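Local coordinates for phosphatase (Thermotoga maritima, PDB 1NF2), which probably acts as a magnesium-dependent phosphatase of the haloacid dehalogenase (HAD) family, with a core domain and a separate substrate-binding domain, at residues E159-L164 / T180-V185; I92-P97 / S165-D170; H101-I106 / K120-H125; V38-R43 / V189-A194. All coordinates share one frame; numbering follows the deposited sequence.

How the interactions relate
From the N terminus, the first segment reached is V38-R43 of interaction 4, on strand 36-40 and the turn after it; its second segment, V189-A194, begins 146 residues after R43 and leads into helix 191-202. All the other contacts fall within that span. Helix 85-95 supplies the first half of interaction 2. Interaction 3 then opens and closes, joining strand 102-105 to helix 117-125. Helix 154-168 next opens interaction 1 with 159-164 and closes interaction 2 with 165-170; interaction 1 closes later on strand 181-186, so the two cross, and I163 and L164 both touch Y94. Interactions 1 and 3 both reach the six-stranded sheet and touch where Y181 meets Y122 of helix 117-125, whereas interaction 4 belongs to the eight-stranded sheet.

Interaction 1: E159-L164 / T180-V185; sequences ELKEIL and TYLEIV
Helix 159-164 runs nearly along strand 181-185: the N-to-C directions differ by 19° and the axes approach to 9.6 Å. The backbones come nearest at K161 and L182, whose CA atoms are 6.9 Å apart, and no hydrogen bond crosses, so the contact is van der Waals packing, partly of a side chain on the helix backbone. L182 supplies most of it from the strand. Its CD1 reaches the helix backbone itself, 3.7 Å from K161 N, and also lies 4.1 Å from L160 CB. One turn further on, L164 CD1 closes on the same methyl at 4.4 Å, so L182 CD1 sits among L160, K161 and L164. The other branch, CD2, lies 4.1 Å from K161 CG, where the two side chains cross at about a right angle. K161 has CG anti to its backbone N (chi1 -164°) and bends at chi2, which brings the start of its aliphatic chain against the leucine while the rest leads away from the strand. This is helix-on-sheet packing in the six-stranded sheet's domain. Strand 181-186 pairs with strands 147-151 and 172-178, while Y94 and I91 of helix 85-95 touch L164 and I184 respectively, placing the second helix beside the first.

Interaction 2: I92-P97 / S165-D170; sequences IEYIKP and SERFKD
Y94 presents one ring face to helix 154-168, and two consecutive residues there, R167 and F168, meet it in different ways. F168 comes edge-on: the ring planes stand at 78° and the centroids are 5.4 Å apart, a T-shaped pair in which the phenylalanine gives its edge and the tyrosine its face. The leading atoms are F168 CE2, 4.0 Å from Y94 CG, and F168 CZ, 4.0 Å from Y94 CB; the latter carbon lies in the plane of the F168 ring. R167 adds a CH-pi contact over that same face of Y94. Its CG is 4.2 Å from the ring centroid and 25° off the normal, and its closest ring atom is Y94 CE1 at 3.8 Å. The bend of R167 at chi2 (66°) turns CD along the ring, and R167 NE is 3.9 Å from Y94 CE1. The guanidinium plane is steeply inclined to the ring, so the evidence is for aliphatic packing on the tyrosine rather than a stacked guanidinium. R167 CG also lies over the centre of the F168 ring, 3.6 Å above its plane, wedging the arginine against both aromatic groups. I163 and L164 continue the tyrosine's apolar surroundings one turn earlier. The arrangement is helix-to-helix packing within an alpha/beta domain: I92 and I95 of the first helix rest on strand 147-151 of its sheet.

Interaction 3: H101-I106 / K120-H125; sequences HWQAYI and KSYARH
Q103 sets its amide over one face of the Y122 ring, with NE2 3.4 Å above the ring plane, toward the rim, and CE1 the nearest ring atom. The amide and ring planes are 81° apart, so the amide stands on the tyrosine instead of stacking flat against it. Q103 CG lies between the backbone N and the carbonyl carbon (chi1 46°), and the chain runs extended from there toward the helix. Y105, two residues along strand 102-105, makes the polar link. Its side chain and that of Y122 approach from opposite directions, and Y122 OH donates to Y105 OH at 2.7 Å. Each hydroxyl oxygen lies at the edge of the other residue's ring, close to its plane. Thus the strand meets one tyrosine both over its face and at its hydroxyl, which locates helix 117-125 against the six-stranded sheet of an alpha/beta domain. Y122 is anchored further by Y181 in an edge-to-face pair and by contacts with L110 and L149 from adjacent strands. Replacing Y122 by an alanine removes the ring beneath the Q103 amide and the hydroxyl donor, which would probably leave Y105 OH without this partner and open a gap between helix and sheet. K147 forms a cation-pi contact with the Y105 ring, while the main chain of Y105 pairs with strand 147-151.

Interaction 4: V38-R43 / V189-A194; sequences VFASGR and VDKGKA. With SO4 (sulfate ion), chain D.
The HAD active site brings together the end of strand 36-40, the S41-R43 turn and K191 at the start of helix 191-202, around a bound sulfate that probably comes from the crystallisation liquor. K191 is extended beyond CG, which carries NZ past the strand end to the anion: NZ donates to sulfate O3 at 3.0 Å and more weakly to O1. A weak bond also runs from K191 NZ to A40 O at 3.5 Å, and CE packs 3.8 Å from S41 C. From the turn, G42 N donates to sulfate O1 at 3.0 Å with an N-H...acceptor angle of 137°. S41 OG receives R43 N at 3.0 Å and 169°, forming an ST turn; its chi1 of -180° places OG beside the carbonyl carbon, facing that N-H. Without the hydroxyl, as with an alanine here, R43 N is likely to lose this acceptor and the turn presenting G42 N to become freer to shift. D190 caps the helix, its OD1 accepting K193 N at 2.7 Å. K191 NZ also forms salt bridges with D8, a magnesium ligand here, and with D218. One ammonium thus faces two carboxylates and the sulfate, besides its weak backbone bond, consistent with a pocket suited to phosphate.

Interaction 1: E159-L164 / T180-V185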
# COMPACT_ATOMS: atom_id res chain seq x y z
N GLU A 159 -23.89 0.93 -7.20
CA GLU A 159 -25.04 0.56 -6.39
C GLU A 159 -24.59 -0.31 -5.22
O GLU A 159 -24.99 -0.09 -4.08
CB GLU A 159 -26.07 -0.19 -7.25
CG GLU A 159 -26.58 0.63 -8.43
CD GLU A 159 -27.54 -0.14 -9.33
OE1 GLU A 159 -28.00 0.44 -10.33
OE2 GLU A 159 -27.83 -1.32 -9.04
N LEU A 160 -23.73 -1.28 -5.51
CA LEU A 160 -23.23 -2.16 -4.47
C LEU A 160 -22.50 -1.33 -3.41
O LEU A 160 -22.66 -1.56 -2.21
CB LEU A 160 -22.29 -3.20 -5.06
CG LEU A 160 -22.98 -4.20 -5.98
CD1 LEU A 160 -21.96 -5.19 -6.52
CD2 LEU A 160 -24.07 -4.93 -5.20
N LYS A 161 -21.73 -0.35 -3.87
CA LYS A 161 -20.99 0.53 -2.97
C LYS A 161 -21.97 1.16 -1.99
O LYS A 161 -21.77 1.14 -0.78
CB LYS A 161 -20.30 1.62 -3.80
CG LYS A 161 -19.21 2.38 -3.08
CD LYS A 161 -19.74 3.47 -2.18
CE LYS A 161 -18.58 4.23 -1.54
NZ LYS A 161 -19.04 5.43 -0.78
N GLU A 162 -23.05 1.71 -2.54
CA GLU A 162 -24.09 2.38 -1.77
C GLU A 162 -24.65 1.53 -0.62
O GLU A 162 -24.66 1.96 0.53
CB GLU A 162 -25.23 2.79 -2.70
CG GLU A 162 -26.30 3.64 -2.05
CD GLU A 162 -27.50 3.87 -2.96
OE1 GLU A 162 -28.25 2.90 -3.23
OE2 GLU A 162 -27.68 5.03 -3.41
N ILE A 163 -25.12 0.33 -0.93
CA ILE A 163 -25.70 -0.52 0.10
C ILE A 163 -24.69 -1.10 1.10
O ILE A 163 -25.01 -1.28 2.27
CB ILE A 163 -26.53 -1.67 -0.52
CG1 ILE A 163 -25.74 -2.98 -0.47
CG2 ILE A 163 -26.90 -1.34 -1.95
CD1 ILE A 163 -26.60 -4.21 -0.58
N LEU A 164 -23.48 -1.41 0.64
CA LEU A 164 -22.48 -1.97 1.54
C LEU A 164 -21.94 -0.91 2.49
O LEU A 164 -21.60 -1.21 3.63
CB LEU A 164 -21.35 -2.63 0.74
CG LEU A 164 -21.77 -3.97 0.11
CD1 LEU A 164 -20.68 -4.51 -0.79
CD2 LEU A 164 -22.09 -4.96 1.22
N THR A 180 -14.32 0.06 -11.87
CA THR A 180 -14.78 -1.32 -11.77
C THR A 180 -14.27 -2.08 -10.55
O THR A 180 -14.45 -3.29 -10.47
CB THR A 180 -14.39 -2.11 -13.03
OG1 THR A 180 -12.98 -2.03 -13.24
CG2 THR A 180 -15.12 -1.55 -14.25
N TYR A 181 -13.65 -1.38 -9.60
CA TYR A 181 -13.14 -2.05 -8.40
C TYR A 181 -13.66 -1.42 -7.11
O TYR A 181 -13.47 -0.22 -6.87
CB TYR A 181 -11.60 -2.05 -8.39
CG TYR A 181 -10.96 -2.63 -9.63
CD1 TYR A 181 -11.51 -3.75 -10.27
CD2 TYR A 181 -9.80 -2.07 -10.16
CE1 TYR A 181 -10.92 -4.28 -11.41
CE2 TYR A 181 -9.20 -2.61 -11.30
CZ TYR A 181 -9.76 -3.71 -11.92
OH TYR A 181 -9.17 -4.25 -13.04
N LEU A 182 -14.30 -2.24 -6.29
CA LEU A 182 -14.86 -1.80 -5.01
C LEU A 182 -14.06 -2.52 -3.93
O LEU A 182 -13.94 -3.75 -3.96
CB LEU A 182 -16.33 -2.21 -4.90
CG LEU A 182 -17.31 -1.33 -4.12
CD1 LEU A 182 -18.55 -2.16 -3.81
CD2 LEU A 182 -16.69 -0.81 -2.84
N GLU A 183 -13.52 -1.76 -2.99
CA GLU A 183 -12.72 -2.36 -1.92
C GLU A 183 -13.31 -2.20 -0.54
O GLU A 183 -13.92 -1.18 -0.23
CB GLU A 183 -11.32 -1.74 -1.90
CG GLU A 183 -10.48 -1.99 -3.14
CD GLU A 183 -9.04 -1.48 -2.97
OE1 GLU A 183 -8.34 -1.95 -2.05
OE2 GLU A 183 -8.62 -0.61 -3.76
N ILE A 184 -13.12 -3.23 0.29
CA ILE A 184 -13.57 -3.22 1.67
C ILE A 184 -12.32 -3.52 2.49
O ILE A 184 -11.72 -4.58 2.33
CB ILE A 184 -14.61 -4.33 1.97
CG1 ILE A 184 -15.89 -4.09 1.17
CG2 ILE A 184 -14.95 -4.34 3.44
CD1 ILE A 184 -15.80 -4.48 -0.26
N VAL A 185 -11.93 -2.58 3.35
CA VAL A 185 -10.72 -2.76 4.16
C VAL A 185 -10.91 -2.42 5.64
O VAL A 185 -11.89 -1.78 6.03
CB VAL A 185 -9.58 -1.88 3.60
CG1 VAL A 185 -9.25 -2.30 2.16
CG2 VAL A 185 -9.98 -0.40 3.66

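Interaction 2: I92-P97 / S165-D170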
# COMPACT_ATOMS: atom_id res chain seq x y z
N ILE A 92 -19.76 -11.34 4.01
CA ILE A 92 -19.85 -12.40 2.99
C ILE A 92 -21.25 -13.00 2.91
O ILE A 92 -21.78 -13.21 1.81
CB ILE A 92 -18.81 -13.53 3.26
CG1 ILE A 92 -17.50 -13.21 2.54
CG2 ILE A 92 -19.34 -14.87 2.75
CD1 ILE A 92 -16.86 -11.92 2.95
N GLU A 93 -21.86 -13.28 4.06
CA GLU A 93 -23.20 -13.85 4.07
C GLU A 93 -24.21 -12.84 3.52
O GLU A 93 -25.23 -13.21 2.94
CB GLU A 93 -23.59 -14.28 5.49
CG GLU A 93 -22.86 -15.55 5.92
CD GLU A 93 -23.21 -16.00 7.33
OE1 GLU A 93 -22.73 -17.07 7.74
OE2 GLU A 93 -23.97 -15.28 8.02
N TYR A 94 -23.91 -11.56 3.68
CA TYR A 94 -24.77 -10.50 3.19
C TYR A 94 -24.62 -10.34 1.67
O TYR A 94 -25.60 -10.16 0.94
CB TYR A 94 -24.39 -9.19 3.87
CG TYR A 94 -25.30 -8.02 3.57
CD1 TYR A 94 -26.36 -7.69 4.42
CD2 TYR A 94 -25.08 -7.20 2.46
CE1 TYR A 94 -27.17 -6.58 4.18
CE2 TYR A 94 -25.88 -6.10 2.20
CZ TYR A 94 -26.92 -5.79 3.07
OH TYR A 94 -27.71 -4.69 2.82
N ILE A 95 -23.38 -10.42 1.21
CA ILE A 95 -23.05 -10.23 -0.19
C ILE A 95 -23.32 -11.39 -1.15
O ILE A 95 -23.60 -11.16 -2.33
CB ILE A 95 -21.56 -9.83 -0.31
CG1 ILE A 95 -21.33 -9.04 -1.58
CG2 ILE A 95 -20.69 -11.07 -0.30
CD1 ILE A 95 -19.89 -8.63 -1.74
N LYS A 96 -23.27 -12.62 -0.67
CA LYS A 96 -23.49 -13.77 -1.54
C LYS A 96 -24.87 -13.84 -2.20
O LYS A 96 -24.98 -14.08 -3.40
CB LYS A 96 -23.17 -15.07 -0.80
CG LYS A 96 -21.67 -15.26 -0.54
CD LYS A 96 -21.36 -16.48 0.33
CE LYS A 96 -21.60 -17.79 -0.40
NZ LYS A 96 -20.68 -17.98 -1.56
N PRO A 97 -25.95 -13.63 -1.43
CA PRO A 97 -27.28 -13.70 -2.05
C PRO A 97 -27.43 -12.68 -3.18
O PRO A 97 -28.29 -12.82 -4.05
CB PRO A 97 -28.22 -13.40 -0.89
CG PRO A 97 -27.48 -13.94 0.30
CD PRO A 97 -26.07 -13.45 0.03
N SER A 165 -21.88 0.33 2.02
CA SER A 165 -21.39 1.41 2.87
C SER A 165 -22.42 1.70 3.96
O SER A 165 -22.09 1.77 5.15
CB SER A 165 -21.15 2.67 2.03
OG SER A 165 -20.63 3.72 2.84
N GLU A 166 -23.68 1.88 3.56
CA GLU A 166 -24.77 2.15 4.51
C GLU A 166 -24.85 1.07 5.57
O GLU A 166 -25.06 1.35 6.75
CB GLU A 166 -26.11 2.20 3.77
CG GLU A 166 -26.29 3.39 2.86
CD GLU A 166 -26.45 4.68 3.63
OE1 GLU A 166 -25.49 5.11 4.30
OE2 GLU A 166 -27.55 5.28 3.56
N ARG A 167 -24.67 -0.17 5.14
CA ARG A 167 -24.76 -1.32 6.03
C ARG A 167 -23.53 -1.61 6.89
O ARG A 167 -23.66 -2.05 8.03
CB ARG A 167 -25.11 -2.57 5.22
CG ARG A 167 -25.19 -3.85 6.03
CD ARG A 167 -26.35 -3.84 7.03
NE ARG A 167 -26.41 -5.10 7.76
CZ ARG A 167 -25.52 -5.49 8.66
NH1 ARG A 167 -24.49 -4.71 8.96
NH2 ARG A 167 -25.63 -6.69 9.23
N PHE A 168 -22.34 -1.36 6.35
CA PHE A 168 -21.12 -1.66 7.10
C PHE A 168 -20.16 -0.51 7.38
O PHE A 168 -19.09 -0.72 7.94
CB PHE A 168 -20.38 -2.78 6.39
CG PHE A 168 -21.16 -4.05 6.30
CD1 PHE A 168 -21.46 -4.77 7.45
CD2 PHE A 168 -21.57 -4.56 5.07
CE1 PHE A 168 -22.15 -5.99 7.37
CE2 PHE A 168 -22.26 -5.77 4.98
CZ PHE A 168 -22.55 -6.48 6.13
N LYS A 169 -20.55 0.70 7.02
CA LYS A 169 -19.74 1.90 7.24
C LYS A 169 -19.15 1.96 8.65
O LYS A 169 -18.04 2.45 8.86
CB LYS A 169 -20.60 3.14 6.99
CG LYS A 169 -19.86 4.46 6.99
CD LYS A 169 -20.84 5.62 6.79
CE LYS A 169 -21.66 5.44 5.51
NZ LYS A 169 -22.69 6.51 5.34
N ASP A 170 -19.91 1.45 9.62
CA ASP A 170 -19.53 1.45 11.04
C ASP A 170 -18.37 0.56 11.47
O ASP A 170 -17.68 0.86 12.44
CB ASP A 170 -20.74 1.10 11.91
CG ASP A 170 -21.75 2.22 11.99
OD1 ASP A 170 -22.80 2.02 12.65
OD2 ASP A 170 -21.50 3.30 11.41

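Interaction 3: H101-I106 / K120-H125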
# COMPACT_ATOMS: atom_id res chain seq x y z
N HIS A 101 -19.25 -10.73 -7.99
CA HIS A 101 -17.94 -11.32 -8.20
C HIS A 101 -16.98 -10.73 -7.18
O HIS A 101 -16.53 -9.58 -7.30
CB HIS A 101 -17.46 -11.06 -9.63
CG HIS A 101 -18.24 -11.81 -10.67
ND1 HIS A 101 -18.31 -13.19 -10.69
CD2 HIS A 101 -19.01 -11.38 -11.70
CE1 HIS A 101 -19.08 -13.57 -11.69
NE2 HIS A 101 -19.51 -12.50 -12.32
N TRP A 102 -16.68 -11.51 -6.15
CA TRP A 102 -15.79 -11.05 -5.10
C TRP A 102 -14.56 -11.93 -4.96
O TRP A 102 -14.57 -13.11 -5.29
CB TRP A 102 -16.54 -11.00 -3.77
CG TRP A 102 -17.06 -12.33 -3.33
CD1 TRP A 102 -18.14 -12.99 -3.84
CD2 TRP A 102 -16.54 -13.15 -2.29
NE1 TRP A 102 -18.32 -14.18 -3.17
CE2 TRP A 102 -17.35 -14.30 -2.22
CE3 TRP A 102 -15.46 -13.03 -1.40
CZ2 TRP A 102 -17.12 -15.33 -1.29
CZ3 TRP A 102 -15.22 -14.04 -0.49
CH2 TRP A 102 -16.06 -15.18 -0.44
N GLN A 103 -13.50 -11.31 -4.44
CA GLN A 103 -12.23 -11.96 -4.21
C GLN A 103 -11.76 -11.57 -2.81
O GLN A 103 -12.24 -10.59 -2.25
CB GLN A 103 -11.23 -11.50 -5.26
CG GLN A 103 -11.22 -10.00 -5.48
CD GLN A 103 -10.34 -9.58 -6.63
OE1 GLN A 103 -10.52 -10.04 -7.76
NE2 GLN A 103 -9.37 -8.70 -6.36
N ALA A 104 -10.84 -12.34 -2.25
CA ALA A 104 -10.35 -12.04 -0.91
C ALA A 104 -8.84 -12.13 -0.78
O ALA A 104 -8.21 -12.98 -1.40
CB ALA A 104 -11.01 -12.98 0.10
N TYR A 105 -8.27 -11.24 0.03
CA TYR A 105 -6.84 -11.22 0.29
C TYR A 105 -6.62 -11.90 1.63
O TYR A 105 -6.88 -11.32 2.68
CB TYR A 105 -6.33 -9.78 0.33
CG TYR A 105 -6.21 -9.14 -1.03
CD1 TYR A 105 -5.05 -9.30 -1.79
CD2 TYR A 105 -7.25 -8.38 -1.56
CE1 TYR A 105 -4.93 -8.70 -3.04
CE2 TYR A 105 -7.14 -7.79 -2.82
CZ TYR A 105 -5.97 -7.95 -3.55
OH TYR A 105 -5.83 -7.36 -4.78
N ILE A 106 -6.12 -13.14 1.59
CA ILE A 106 -5.91 -13.90 2.81
C ILE A 106 -4.47 -14.36 3.00
O ILE A 106 -3.95 -15.15 2.21
CB ILE A 106 -6.82 -15.15 2.81
CG1 ILE A 106 -8.28 -14.71 2.74
CG2 ILE A 106 -6.54 -16.00 4.04
CD1 ILE A 106 -9.23 -15.84 2.45
N LYS A 120 -9.43 -12.26 -14.10
CA LYS A 120 -8.31 -12.34 -15.03
C LYS A 120 -7.77 -10.95 -15.36
O LYS A 120 -6.56 -10.70 -15.25
CB LYS A 120 -8.74 -13.04 -16.32
CG LYS A 120 -9.19 -14.48 -16.14
CD LYS A 120 -9.60 -15.11 -17.47
CE LYS A 120 -10.08 -16.54 -17.29
NZ LYS A 120 -9.02 -17.44 -16.74
N SER A 121 -8.66 -10.05 -15.75
CA SER A 121 -8.28 -8.69 -16.11
C SER A 121 -7.78 -7.85 -14.93
O SER A 121 -6.98 -6.94 -15.12
CB SER A 121 -9.45 -7.97 -16.78
OG SER A 121 -9.14 -6.61 -17.02
N TYR A 122 -8.27 -8.14 -13.73
CA TYR A 122 -7.83 -7.37 -12.57
C TYR A 122 -6.42 -7.76 -12.17
O TYR A 122 -5.59 -6.89 -11.88
CB TYR A 122 -8.78 -7.57 -11.38
CG TYR A 122 -8.21 -7.05 -10.07
CD1 TYR A 122 -7.38 -7.85 -9.28
CD2 TYR A 122 -8.43 -5.73 -9.67
CE1 TYR A 122 -6.78 -7.35 -8.12
CE2 TYR A 122 -7.84 -5.22 -8.51
CZ TYR A 122 -7.02 -6.04 -7.75
OH TYR A 122 -6.41 -5.52 -6.62
N ALA A 123 -6.14 -9.06 -12.14
CA ALA A 123 -4.82 -9.55 -11.77
C ALA A 123 -3.79 -9.14 -12.81
O ALA A 123 -2.61 -8.97 -12.50
CB ALA A 123 -4.85 -11.06 -11.63
N ARG A 124 -4.26 -8.97 -14.04
CA ARG A 124 -3.41 -8.58 -15.16
C ARG A 124 -2.99 -7.13 -14.97
O ARG A 124 -1.81 -6.81 -14.94
CB ARG A 124 -4.19 -8.73 -16.46
CG ARG A 124 -3.41 -8.50 -17.74
CD ARG A 124 -4.39 -8.33 -18.89
NE ARG A 124 -5.40 -9.39 -18.88
CZ ARG A 124 -6.63 -9.26 -19.38
NH1 ARG A 124 -7.00 -8.12 -19.94
NH2 ARG A 124 -7.48 -10.27 -19.31
N HIS A 125 -3.98 -6.25 -14.84
CA HIS A 125 -3.74 -4.82 -14.68
C HIS A 125 -3.04 -4.46 -13.37
O HIS A 125 -2.22 -3.54 -13.34
CB HIS A 125 -5.04 -4.02 -14.82
CG HIS A 125 -5.61 -4.03 -16.21
ND1 HIS A 125 -5.89 -5.19 -16.90
CD2 HIS A 125 -5.98 -3.01 -17.02
CE1 HIS A 125 -6.42 -4.89 -18.07
NE2 HIS A 125 -6.48 -3.57 -18.17

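Interaction 4: V38-R43 / V189-A194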
# COMPACT_ATOMS: atom_id res chain seq x y z
N VAL A 38 12.79 2.76 4.06
CA VAL A 38 11.45 2.19 4.22
C VAL A 38 10.58 2.33 2.96
O VAL A 38 10.49 3.40 2.37
CB VAL A 38 10.69 2.88 5.40
CG1 VAL A 38 9.30 2.26 5.58
CG2 VAL A 38 11.50 2.75 6.68
N PHE A 39 9.95 1.24 2.56
CA PHE A 39 9.07 1.24 1.39
C PHE A 39 7.62 1.14 1.89
O PHE A 39 7.30 0.27 2.70
CB PHE A 39 9.40 0.06 0.47
CG PHE A 39 10.76 0.15 -0.17
CD1 PHE A 39 11.91 -0.13 0.54
CD2 PHE A 39 10.88 0.56 -1.49
CE1 PHE A 39 13.17 -0.01 -0.05
CE2 PHE A 39 12.14 0.68 -2.09
CZ PHE A 39 13.28 0.40 -1.37
N ALA A 40 6.76 2.02 1.41
CA ALA A 40 5.36 2.03 1.82
C ALA A 40 4.46 1.99 0.60
O ALA A 40 4.42 2.94 -0.18
CB ALA A 40 5.07 3.27 2.66
N SER A 41 3.71 0.91 0.45
CA SER A 41 2.85 0.75 -0.71
C SER A 41 1.43 0.27 -0.40
O SER A 41 1.16 -0.22 0.70
CB SER A 41 3.49 -0.24 -1.68
OG SER A 41 2.68 -0.42 -2.83
N GLY A 42 0.55 0.41 -1.38
CA GLY A 42 -0.82 -0.05 -1.22
C GLY A 42 -0.91 -1.47 -1.76
O GLY A 42 -1.91 -2.15 -1.58
N ARG A 43 0.17 -1.92 -2.41
CA ARG A 43 0.24 -3.26 -2.99
C ARG A 43 0.42 -4.34 -1.93
O ARG A 43 0.68 -4.04 -0.76
CB ARG A 43 1.39 -3.32 -4.01
CG ARG A 43 1.40 -2.15 -4.99
CD ARG A 43 2.54 -2.24 -6.02
NE ARG A 43 2.15 -3.02 -7.19
CZ ARG A 43 1.71 -2.49 -8.33
NH1 ARG A 43 1.61 -1.18 -8.47
NH2 ARG A 43 1.36 -3.28 -9.33
N VAL A 189 -7.10 2.25 9.31
CA VAL A 189 -5.72 1.86 9.02
C VAL A 189 -5.28 2.72 7.83
O VAL A 189 -6.06 2.94 6.89
CB VAL A 189 -5.59 0.38 8.62
CG1 VAL A 189 -6.23 -0.49 9.67
CG2 VAL A 189 -6.23 0.15 7.25
N ASP A 190 -4.06 3.22 7.88
CA ASP A 190 -3.51 4.02 6.80
C ASP A 190 -1.99 4.04 6.92
O ASP A 190 -1.44 3.60 7.93
CB ASP A 190 -4.08 5.45 6.83
CG ASP A 190 -3.74 6.20 8.10
OD1 ASP A 190 -2.53 6.35 8.40
OD2 ASP A 190 -4.67 6.64 8.81
N LYS A 191 -1.32 4.54 5.89
CA LYS A 191 0.14 4.57 5.88
C LYS A 191 0.74 5.37 7.03
O LYS A 191 1.81 5.04 7.51
CB LYS A 191 0.65 5.11 4.54
CG LYS A 191 0.47 4.13 3.38
CD LYS A 191 0.98 4.75 2.09
CE LYS A 191 0.92 3.77 0.93
NZ LYS A 191 1.29 4.48 -0.33
N GLY A 192 0.05 6.43 7.45
CA GLY A 192 0.53 7.25 8.55
C GLY A 192 0.55 6.51 9.87
O GLY A 192 1.55 6.56 10.59
N LYS A 193 -0.54 5.83 10.20
CA LYS A 193 -0.60 5.08 11.45
C LYS A 193 0.45 3.99 11.43
O LYS A 193 1.10 3.70 12.44
CB LYS A 193 -1.98 4.44 11.66
CG LYS A 193 -3.09 5.41 12.06
CD LYS A 193 -4.29 4.65 12.63
CE LYS A 193 -5.42 5.57 13.05
NZ LYS A 193 -6.00 6.29 11.88
N ALA A 194 0.63 3.37 10.26
CA ALA A 194 1.63 2.32 10.15
C ALA A 194 3.04 2.90 10.36
O ALA A 194 3.86 2.28 11.05
CB ALA A 194 1.53 1.65 8.78
S SO4 D . -0.47 3.54 -3.50
O1 SO4 D . 0.76 2.84 -3.13
O2 SO4 D . -1.57 2.58 -3.55
O3 SO4 D . -0.72 4.58 -2.50
O4 SO4 D . -0.35 4.15 -4.83